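Local coordinates for uncharacterized HTH-type transcriptional regulator HI_0893 (Haemophilus influenzae, PDB 3QKX), which probably binds regulatory DNA as a TetR-family transcription factor, but has not been characterised, at residues Lys33-Ala38 with Gly43-Tyr48; Glu83-Met88 with Glu180-Ala185; Cys125-Phe130 with Ile147-Ser152. All coordinates share one frame; numbering follows the deposited sequence.

Interaction 1 of 3, residues Lys33-Ala38 with Gly43-Tyr48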
loop_
_atom_site.group_PDB
_atom_site.type_symbol
_atom_site.label_atom_id
_atom_site.label_comp_id
_atom_site.label_asym_id
_atom_site.label_seq_id
_atom_site.Cartn_x
_atom_site.Cartn_y
_atom_site.Cartn_z
ATOM N N LYS A 33 26.964 9.472 -2.989
ATOM C CA LYS A 33 25.805 10.127 -3.566
ATOM C C LYS A 33 24.967 10.844 -2.484
ATOM O O LYS A 33 24.466 11.955 -2.720
ATOM C CB LYS A 33 24.968 9.116 -4.348
ATOM C CG LYS A 33 25.706 8.502 -5.561
ATOM C CD LYS A 33 24.706 7.872 -6.582
ATOM N N LEU A 34 24.862 10.241 -1.295
ATOM C CA LEU A 34 24.084 10.834 -0.186
ATOM C C LEU A 34 24.762 12.049 0.472
ATOM O O LEU A 34 24.077 12.948 0.968
ATOM C CB LEU A 34 23.768 9.774 0.885
ATOM C CG LEU A 34 22.799 8.665 0.467
ATOM C CD1 LEU A 34 22.715 7.561 1.501
ATOM C CD2 LEU A 34 21.432 9.233 0.224
ATOM N N ALA A 35 26.098 12.056 0.492
ATOM C CA ALA A 35 26.861 13.194 1.026
ATOM C C ALA A 35 26.699 14.417 0.125
ATOM O O ALA A 35 26.472 15.523 0.625
ATOM C CB ALA A 35 28.312 12.834 1.164
ATOM N N LYS A 36 26.812 14.215 -1.194
ATOM C CA LYS A 36 26.661 15.313 -2.160
ATOM C C LYS A 36 25.272 15.918 -2.031
ATOM O O LYS A 36 25.120 17.137 -1.952
ATOM C CB LYS A 36 26.904 14.837 -3.610
ATOM N N GLU A 37 24.268 15.045 -1.953
ATOM C CA GLU A 37 22.878 15.460 -1.784
ATOM C C GLU A 37 22.656 16.198 -0.471
ATOM O O GLU A 37 21.892 17.152 -0.432
ATOM C CB GLU A 37 21.934 14.238 -1.880
ATOM C CG GLU A 37 20.428 14.555 -1.913
ATOM C CD GLU A 37 20.020 15.523 -3.038
ATOM O OE1 GLU A 37 20.609 15.456 -4.137
ATOM O OE2 GLU A 37 19.114 16.355 -2.808
ATOM N N ALA A 38 23.344 15.774 0.590
ATOM C CA ALA A 38 23.181 16.403 1.909
ATOM C C ALA A 38 24.037 17.656 2.113
ATOM O O ALA A 38 23.830 18.364 3.090
ATOM C CB ALA A 38 23.456 15.383 3.025
ATOM N N GLY A 43 33.932 12.602 4.419
ATOM C CA GLY A 43 34.349 12.322 5.781
ATOM C C GLY A 43 33.247 12.382 6.818
ATOM O O GLY A 43 33.245 11.588 7.745
ATOM N N THR A 44 32.325 13.328 6.677
ATOM C CA THR A 44 31.267 13.518 7.665
ATOM C C THR A 44 30.346 12.319 7.686
ATOM O O THR A 44 30.122 11.733 8.741
ATOM C CB THR A 44 30.413 14.772 7.383
ATOM O OG1 THR A 44 31.203 15.960 7.554
ATOM C CG2 THR A 44 29.224 14.821 8.323
ATOM N N ILE A 45 29.852 11.930 6.516
ATOM C CA ILE A 45 28.882 10.842 6.422
ATOM C C ILE A 45 29.476 9.490 6.859
ATOM O O ILE A 45 28.793 8.698 7.526
ATOM C CB ILE A 45 28.243 10.745 4.978
ATOM C CG1 ILE A 45 26.904 10.016 5.018
ATOM C CG2 ILE A 45 29.174 10.060 3.986
ATOM C CD1 ILE A 45 26.085 10.260 3.789
ATOM N N TYR A 46 30.753 9.247 6.532
ATOM C CA TYR A 46 31.401 7.979 6.919
ATOM C C TYR A 46 31.697 7.918 8.402
ATOM O O TYR A 46 31.703 6.834 8.968
ATOM C CB TYR A 46 32.687 7.708 6.112
ATOM C CG TYR A 46 32.441 7.063 4.757
ATOM C CD1 TYR A 46 31.796 5.829 4.650
ATOM C CD2 TYR A 46 32.861 7.687 3.579
ATOM C CE1 TYR A 46 31.561 5.247 3.402
ATOM C CE2 TYR A 46 32.637 7.117 2.330
ATOM C CZ TYR A 46 31.997 5.903 2.241
ATOM O OH TYR A 46 31.792 5.348 0.996
ATOM N N LEU A 47 31.938 9.071 9.030
ATOM C CA LEU A 47 32.087 9.126 10.477
ATOM C C LEU A 47 30.771 8.858 11.186
ATOM O O LEU A 47 30.745 8.097 12.134
ATOM C CB LEU A 47 32.630 10.479 10.915
ATOM C CG LEU A 47 33.124 10.572 12.360
ATOM C CD1 LEU A 47 34.184 9.523 12.685
ATOM C CD2 LEU A 47 33.671 11.951 12.588
ATOM N N TYR A 48 29.688 9.478 10.702
ATOM C CA TYR A 48 28.323 9.312 11.275
ATOM C C TYR A 48 27.752 7.915 11.187
ATOM O O TYR A 48 27.127 7.457 12.132
ATOM C CB TYR A 48 27.317 10.309 10.646
ATOM C CG TYR A 48 27.279 11.576 11.428
ATOM C CD1 TYR A 48 28.410 12.377 11.516
ATOM C CD2 TYR A 48 26.174 11.922 12.179
ATOM C CE1 TYR A 48 28.429 13.507 12.291
ATOM C CE2 TYR A 48 26.178 13.070 12.959
ATOM C CZ TYR A 48 27.316 13.853 13.016
ATOM O OH TYR A 48 27.361 14.997 13.774
#

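Interaction 2 of 3, residues Glu83-Met88 with Glu180-Ala185. With SO4 (sulfate ion), chain D; SO4 (sulfate ion), chain F.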
loop_
_atom_site.group_PDB
_atom_site.type_symbol
_atom_site.label_atom_id
_atom_site.label_comp_id
_atom_site.label_asym_id
_atom_site.label_seq_id
_atom_site.Cartn_x
_atom_site.Cartn_y
_atom_site.Cartn_z
ATOM N N GLU A 83 -13.637 12.040 17.058
ATOM C CA GLU A 83 -12.799 13.211 16.776
ATOM C C GLU A 83 -11.309 12.918 16.961
ATOM O O GLU A 83 -10.481 13.481 16.233
ATOM C CB GLU A 83 -13.212 14.418 17.622
ATOM C CG GLU A 83 -14.628 14.951 17.317
ATOM C CD GLU A 83 -14.822 15.438 15.853
ATOM O OE1 GLU A 83 -13.810 15.731 15.146
ATOM O OE2 GLU A 83 -16.002 15.516 15.418
ATOM N N GLN A 84 -10.976 12.033 17.901
ATOM C CA GLN A 84 -9.606 11.575 18.050
ATOM C C GLN A 84 -9.187 10.806 16.816
ATOM O O GLN A 84 -8.094 10.974 16.325
ATOM C CB GLN A 84 -9.434 10.703 19.298
ATOM C CG GLN A 84 -9.606 11.457 20.607
ATOM C CD GLN A 84 -9.661 10.533 21.827
ATOM O OE1 GLN A 84 -9.148 9.407 21.799
ATOM N NE2 GLN A 84 -10.270 11.017 22.904
ATOM N N TYR A 85 -10.078 9.967 16.312
ATOM C CA TYR A 85 -9.815 9.221 15.100
ATOM C C TYR A 85 -9.743 10.159 13.884
ATOM O O TYR A 85 -8.867 10.020 13.067
ATOM C CB TYR A 85 -10.867 8.138 14.889
ATOM C CG TYR A 85 -10.771 7.479 13.528
ATOM C CD1 TYR A 85 -9.918 6.427 13.305
ATOM C CD2 TYR A 85 -11.588 7.889 12.479
ATOM C CE1 TYR A 85 -9.838 5.820 12.025
ATOM C CE2 TYR A 85 -11.506 7.300 11.232
ATOM C CZ TYR A 85 -10.629 6.275 11.013
ATOM O OH TYR A 85 -10.575 5.701 9.760
ATOM N N ARG A 86 -10.674 11.102 13.790
ATOM C CA ARG A 86 -10.695 12.066 12.703
ATOM C C ARG A 86 -9.437 12.916 12.682
ATOM O O ARG A 86 -8.873 13.144 11.631
ATOM C CB ARG A 86 -11.931 12.946 12.829
ATOM C CG ARG A 86 -12.036 14.079 11.828
ATOM C CD ARG A 86 -13.456 14.557 11.741
ATOM N NE ARG A 86 -13.550 15.785 10.980
ATOM C CZ ARG A 86 -13.468 17.023 11.475
ATOM N NH1 ARG A 86 -13.279 17.266 12.782
ATOM N NH2 ARG A 86 -13.551 18.048 10.634
ATOM N N GLN A 87 -8.979 13.357 13.843
ATOM C CA GLN A 87 -7.700 14.083 13.929
ATOM C C GLN A 87 -6.559 13.238 13.382
ATOM O O GLN A 87 -5.739 13.731 12.629
ATOM C CB GLN A 87 -7.395 14.451 15.372
ATOM C CG GLN A 87 -6.139 15.333 15.579
ATOM C CD GLN A 87 -6.307 16.687 14.946
ATOM O OE1 GLN A 87 -7.126 17.465 15.382
ATOM N NE2 GLN A 87 -5.580 16.941 13.872
HETATM N N MSE A 88 -6.499 11.974 13.791
HETATM C CA MSE A 88 -5.430 11.083 13.341
HETATM C C MSE A 88 -5.498 10.874 11.833
HETATM O O MSE A 88 -4.473 10.833 11.173
HETATM C CB MSE A 88 -5.483 9.726 14.070
HETATM C CG MSE A 88 -4.917 9.767 15.469
HETATM SE SE MSE A 88 -4.758 7.972 16.241
HETATM C CE MSE A 88 -6.651 7.528 16.459
ATOM N N GLU A 180 -15.573 9.388 8.016
ATOM C CA GLU A 180 -16.735 8.843 8.710
ATOM C C GLU A 180 -17.018 7.403 8.340
ATOM O O GLU A 180 -17.395 6.611 9.189
ATOM C CB GLU A 180 -17.967 9.693 8.407
ATOM C CG GLU A 180 -19.187 9.333 9.269
ATOM C CD GLU A 180 -20.079 8.269 8.644
ATOM O OE1 GLU A 180 -20.417 8.391 7.434
ATOM O OE2 GLU A 180 -20.454 7.308 9.361
ATOM N N ARG A 181 -16.863 7.072 7.073
ATOM C CA ARG A 181 -17.163 5.722 6.603
ATOM C C ARG A 181 -16.090 4.733 7.005
ATOM O O ARG A 181 -16.415 3.599 7.351
ATOM C CB ARG A 181 -17.363 5.732 5.108
ATOM C CG ARG A 181 -18.695 6.337 4.761
ATOM C CD ARG A 181 -18.893 6.481 3.307
ATOM N NE ARG A 181 -20.240 6.935 3.005
ATOM C CZ ARG A 181 -21.338 6.178 3.053
ATOM N NH1 ARG A 181 -21.287 4.889 3.409
ATOM N NH2 ARG A 181 -22.511 6.714 2.744
ATOM N N SER A 182 -14.819 5.143 6.984
ATOM C CA SER A 182 -13.745 4.253 7.461
ATOM C C SER A 182 -13.881 3.972 8.979
ATOM O O SER A 182 -13.608 2.860 9.445
ATOM C CB SER A 182 -12.391 4.857 7.157
ATOM O OG SER A 182 -12.241 6.048 7.872
ATOM N N TRP A 183 -14.303 4.996 9.728
ATOM C CA TRP A 183 -14.671 4.861 11.147
ATOM C C TRP A 183 -15.795 3.876 11.331
ATOM O O TRP A 183 -15.742 3.027 12.204
ATOM C CB TRP A 183 -15.101 6.208 11.677
ATOM C CG TRP A 183 -15.693 6.223 13.071
ATOM C CD1 TRP A 183 -16.969 6.542 13.402
ATOM C CD2 TRP A 183 -15.004 6.029 14.294
ATOM N NE1 TRP A 183 -17.126 6.523 14.750
ATOM C CE2 TRP A 183 -15.931 6.224 15.328
ATOM C CE3 TRP A 183 -13.692 5.710 14.619
ATOM C CZ2 TRP A 183 -15.601 6.078 16.667
ATOM C CZ3 TRP A 183 -13.359 5.564 15.949
ATOM C CH2 TRP A 183 -14.308 5.743 16.961
ATOM N N ARG A 184 -16.800 3.997 10.476
ATOM C CA ARG A 184 -17.980 3.135 10.506
ATOM C C ARG A 184 -17.596 1.650 10.460
ATOM O O ARG A 184 -18.201 0.825 11.131
ATOM C CB ARG A 184 -18.889 3.473 9.332
ATOM C CG ARG A 184 -20.291 3.078 9.518
ATOM C CD ARG A 184 -21.107 3.282 8.262
ATOM N NE ARG A 184 -21.307 4.695 7.891
ATOM C CZ ARG A 184 -22.153 5.100 6.933
ATOM N NH1 ARG A 184 -22.863 4.207 6.234
ATOM N NH2 ARG A 184 -22.294 6.400 6.653
ATOM N N ALA A 185 -16.573 1.331 9.669
ATOM C CA ALA A 185 -16.079 -0.031 9.517
ATOM C C ALA A 185 -15.542 -0.673 10.810
ATOM O O ALA A 185 -15.508 -1.904 10.918
ATOM C CB ALA A 185 -14.989 -0.053 8.439
HETATM S S SO4 D . -22.356 9.952 2.830
HETATM O O1 SO4 D . -23.256 9.464 3.890
HETATM O O2 SO4 D . -22.560 9.199 1.587
HETATM O O3 SO4 D . -20.966 9.897 3.288
HETATM O O4 SO4 D . -22.679 11.348 2.539
HETATM S S SO4 F . -13.108 20.878 12.694
HETATM O O1 SO4 F . -12.134 20.601 13.755
HETATM O O2 SO4 F . -14.307 20.051 12.853
HETATM O O3 SO4 F . -12.480 20.622 11.393
HETATM O O4 SO4 F . -13.524 22.276 12.743
#

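Interaction 3 of 3, residues Cys125-Phe130 with Ile147-Ser152. With EDO (1,2-ethanediol), chain C.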
loop_
_atom_site.group_PDB
_atom_site.type_symbol
_atom_site.label_atom_id
_atom_site.label_comp_id
_atom_site.label_asym_id
_atom_site.label_seq_id
_atom_site.Cartn_x
_atom_site.Cartn_y
_atom_site.Cartn_z
ATOM N N CYS A 125 2.277 3.198 21.050
ATOM C CA CYS A 125 1.813 3.812 19.826
ATOM C C CYS A 125 0.424 4.401 20.059
ATOM O O CYS A 125 -0.423 3.754 20.652
ATOM C CB CYS A 125 1.757 2.769 18.707
ATOM S SG CYS A 125 1.153 3.403 17.142
ATOM N N ARG A 126 0.197 5.624 19.591
ATOM C CA ARG A 126 -1.098 6.295 19.752
ATOM C C ARG A 126 -2.274 5.438 19.240
ATOM O O ARG A 126 -3.319 5.383 19.876
ATOM C CB ARG A 126 -1.081 7.669 19.048
ATOM C CG ARG A 126 -2.400 8.467 19.051
ATOM C CD ARG A 126 -3.021 8.592 20.437
ATOM N NE ARG A 126 -2.077 9.096 21.445
ATOM C CZ ARG A 126 -2.233 9.003 22.772
ATOM N NH1 ARG A 126 -3.291 8.384 23.298
ATOM N NH2 ARG A 126 -1.298 9.521 23.602
ATOM N N TRP A 127 -2.082 4.748 18.117
ATOM C CA TRP A 127 -3.122 3.883 17.570
ATOM C C TRP A 127 -3.490 2.788 18.539
ATOM O O TRP A 127 -4.684 2.557 18.794
ATOM C CB TRP A 127 -2.688 3.232 16.260
ATOM C CG TRP A 127 -3.735 2.315 15.740
ATOM C CD1 TRP A 127 -3.659 0.953 15.619
ATOM C CD2 TRP A 127 -5.055 2.680 15.323
ATOM N NE1 TRP A 127 -4.855 0.455 15.147
ATOM C CE2 TRP A 127 -5.715 1.502 14.935
ATOM C CE3 TRP A 127 -5.732 3.888 15.224
ATOM C CZ2 TRP A 127 -7.029 1.501 14.480
ATOM C CZ3 TRP A 127 -7.045 3.883 14.759
ATOM C CH2 TRP A 127 -7.671 2.703 14.403
ATOM N N ASP A 128 -2.468 2.098 19.042
ATOM C CA ASP A 128 -2.654 1.002 19.981
ATOM C C ASP A 128 -3.384 1.497 21.216
ATOM O O ASP A 128 -4.356 0.863 21.658
ATOM C CB ASP A 128 -1.293 0.358 20.382
ATOM C CG ASP A 128 -0.701 -0.581 19.278
ATOM O OD1 ASP A 128 -1.354 -0.840 18.240
ATOM O OD2 ASP A 128 0.431 -1.072 19.472
ATOM N N LEU A 129 -2.921 2.632 21.754
ATOM C CA LEU A 129 -3.502 3.235 22.958
ATOM C C LEU A 129 -4.939 3.638 22.728
ATOM O O LEU A 129 -5.801 3.410 23.583
ATOM C CB LEU A 129 -2.721 4.479 23.399
ATOM C CG LEU A 129 -1.305 4.334 23.984
ATOM C CD1 LEU A 129 -0.803 5.699 24.485
ATOM C CD2 LEU A 129 -1.243 3.311 25.099
ATOM N N PHE A 130 -5.191 4.254 21.585
ATOM C CA PHE A 130 -6.527 4.685 21.241
ATOM C C PHE A 130 -7.478 3.491 21.163
ATOM O O PHE A 130 -8.579 3.549 21.689
ATOM C CB PHE A 130 -6.506 5.435 19.919
ATOM C CG PHE A 130 -7.868 5.627 19.302
ATOM C CD1 PHE A 130 -8.669 6.685 19.698
ATOM C CD2 PHE A 130 -8.340 4.756 18.314
ATOM C CE1 PHE A 130 -9.923 6.885 19.141
ATOM C CE2 PHE A 130 -9.603 4.958 17.727
ATOM C CZ PHE A 130 -10.399 6.024 18.154
ATOM N N ILE A 147 -5.646 -5.164 12.365
ATOM C CA ILE A 147 -6.849 -5.334 11.557
ATOM C C ILE A 147 -7.687 -4.072 11.610
ATOM O O ILE A 147 -8.103 -3.545 10.572
ATOM C CB ILE A 147 -7.698 -6.544 12.004
ATOM C CG1 ILE A 147 -7.025 -7.847 11.597
ATOM C CG2 ILE A 147 -9.035 -6.501 11.382
ATOM C CD1 ILE A 147 -7.582 -9.074 12.297
ATOM N N LEU A 148 -7.894 -3.554 12.807
ATOM C CA LEU A 148 -8.647 -2.320 12.949
ATOM C C LEU A 148 -8.012 -1.186 12.139
ATOM O O LEU A 148 -8.707 -0.463 11.416
ATOM C CB LEU A 148 -8.741 -1.923 14.422
ATOM C CG LEU A 148 -9.594 -2.818 15.326
ATOM C CD1 LEU A 148 -9.408 -2.359 16.763
ATOM C CD2 LEU A 148 -11.061 -2.763 14.916
ATOM N N PHE A 149 -6.697 -1.050 12.236
ATOM C CA PHE A 149 -5.992 -0.062 11.432
ATOM C C PHE A 149 -6.240 -0.260 9.940
ATOM O O PHE A 149 -6.588 0.683 9.257
ATOM C CB PHE A 149 -4.508 -0.105 11.702
ATOM C CG PHE A 149 -3.717 0.911 10.907
ATOM C CD1 PHE A 149 -3.575 2.203 11.361
ATOM C CD2 PHE A 149 -3.091 0.556 9.720
ATOM C CE1 PHE A 149 -2.840 3.144 10.633
ATOM C CE2 PHE A 149 -2.337 1.496 9.000
ATOM C CZ PHE A 149 -2.215 2.781 9.464
ATOM N N LEU A 150 -6.113 -1.492 9.465
ATOM C CA LEU A 150 -6.197 -1.790 8.042
ATOM C C LEU A 150 -7.620 -1.632 7.485
ATOM O O LEU A 150 -7.786 -1.482 6.269
ATOM C CB LEU A 150 -5.622 -3.187 7.734
ATOM C CG LEU A 150 -4.091 -3.322 7.954
ATOM C CD1 LEU A 150 -3.644 -4.808 7.861
ATOM C CD2 LEU A 150 -3.176 -2.422 7.020
ATOM N N LEU A 151 -8.623 -1.643 8.374
ATOM C CA LEU A 151 -10.018 -1.322 8.033
ATOM C C LEU A 151 -10.350 0.172 8.107
ATOM O O LEU A 151 -11.408 0.569 7.631
ATOM C CB LEU A 151 -10.999 -2.070 8.959
ATOM C CG LEU A 151 -11.145 -3.580 8.829
ATOM C CD1 LEU A 151 -12.115 -4.106 9.881
ATOM C CD2 LEU A 151 -11.611 -3.999 7.442
ATOM N N SER A 152 -9.490 0.991 8.715
ATOM C CA SER A 152 -9.877 2.371 9.065
ATOM C C SER A 152 -8.805 3.430 8.663
ATOM O O SER A 152 -8.837 3.959 7.528
ATOM C CB SER A 152 -10.227 2.454 10.541
ATOM O OG SER A 152 -9.127 2.078 11.357
HETATM C C1 EDO C . -0.828 -1.089 13.978
HETATM O O1 EDO C . -0.512 -0.519 12.701
HETATM C C2 EDO C . 0.160 -2.202 14.318
HETATM O O2 EDO C . -0.076 -2.654 15.660
#

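Interaction 1 of 3, residues Lys33-Ala38 with Gly43-Tyr48
Ile45 reaches across from helix 42-48 and sets its two branches against Leu34 and Ala35 of helix 31-38. The side chains that meet are all apolar. The longer branch of Ile45 ends in CD1, which lies 3.7 Å from Leu34 CB. The same methyl also comes 3.8 Å from the backbone atom Ala35 N, so it rests on the main chain of the first helix as well as on a side chain. The shorter branch ends in CG2, which meets Ala35 CB at 4.0 Å. Ile45 CG1 stands anti to its own backbone N (chi1 -158°). With chi2 also extended (163°), CD1 reaches Leu34 CB and Ala35 N, and CG2 meets Ala35 CB.

The backbones come close at this point. Ala35 CA and Ile45 CA are 6.2 Å apart, a short spacing that the small alanine side chain permits. Hydrogen bonding here runs within each helix. Ala38 N bonds to Leu34 O at 2.9 Å, and Tyr48 N bonds to Thr44 O at 3.0 Å.

Both segments lie in the predicted helix-turn-helix DNA-binding motif. As in other TetR proteins, helix 42-48 is probably the recognition helix. Leu55 of helix 52-72 touches both Leu34 and Ile45, and Met31 also packs on Ile45. On another side of helix 31-38, Glu37 forms a salt bridge with Arg19 of helix 6-23.

All three touching residues are buried. Between segments 33-38 and 43-48 the contact therefore rests on the fit of one branched side chain over an alanine and a leucine CB, and Leu55 and Met31 share the packing around Ile45. Such packing probably sets the helix spacing by shape alone.

Interaction 2 of 3, residues Glu83-Met88 with Glu180-Ala185
The C-terminal domain of this TetR-type regulator is a helical bundle, and here Tyr85 of helix 81-98 meets Ser182 and Trp183 of helix 172-184. Tyr85 OH donates to Ser182 OG over 2.5 Å, with the serine oxygen at the edge of the ring and in its plane. Ser182 OG also bonds to Val178 O and Ile179 O in its own helix. The Tyr85 ring meets Trp183 obliquely, with the planes at 38°. Its CG lies 3.6 Å from Trp183 CE3, which sits over one ring face. Tyr85 CG is anti to the backbone N (chi1 171°), which sends the ring across the gap to both partners.

In the bundle, Phe130 of helix 126-137 packs on Trp183, while helix 172-184 also faces the second subunit. There Arg181 NH1 bonds to Ala185 O and Gln187 O of that subunit.

Charged side chains lie away from this contact. Arg184 grips Glu180 side-on, with NH2 2.8 Å from Glu180 OE1 and NE 3.1 Å from Glu180 OE2. A sulfate, probably from the crystallisation liquor, takes Arg181 NH2 at 2.7 Å through its O2. Another sulfate is held by Arg86, whose NH1 also bridges to Glu83 OE1 at 2.9 Å.

Interaction 3 of 3, residues Cys125-Phe130 with Ile147-Ser152
Between segments 125-130 and 147-152 the nearest CA atoms are those of Trp127 and Phe149, 7.8 Å apart. Trp127 carries the contact. Its CG is anti to the backbone N (chi1 178°), which points the indole at the other helix. The benzo ring of Trp127 lies against the main chain there, with CZ2 3.4 Å from Phe149 N. Trp127 NE1 lies 3.5 Å from Phe149 CB. Trp127 NE1 is hydrogen-bonded to Glu145 O, at the start of helix 145-151.

The Phe149 ring turns its edge toward the indole face in an edge-to-face pair, planes at 77°. Leu148 CB packs on Trp127 CZ2 at 3.8 Å. Trp127 CH2 touches Ser152 OG at 3.4 Å. That hydroxyl is bonded to Leu148 O over 2.6 Å, approaching from above the carbonyl plane.

An ethanediol molecule, probably from the crystallisation liquor, lies by the pair. Its O1 sits over one face of Phe149, and its O2 makes a weak bond to Asp128 OD1.

In this C-terminal domain, Leu150 O accepts from Asn158 of the second subunit, so helix 145-151 also meets the dimer partner. The contact is mostly aromatic and apolar. Its polar atoms are served nearby: Ser152 OG by its own segment, and Trp127 NE1 by Glu145 O, a bond that helps fix the turn of the indole.

In the fold
From the N terminus, interaction 1 comes first. It closes a short turn within the probable DNA-binding domain, before either of the other contacts opens. Interaction 2 then joins helix 81-98 to helix 172-184 and closes a loop of 91 residues. Interaction 3 is nested inside that loop and ties helix 126-137 to helix 145-151. The two touch, with centres about 11 Å apart: Tyr85 packs on Ser152, and Gln84 and Met88 pack on Phe130. Both also reach the second subunit. Interaction 1 lies across the chain's centre from them, its centre about 42 Å from that of interaction 2 and about 37 Å from that of interaction 3.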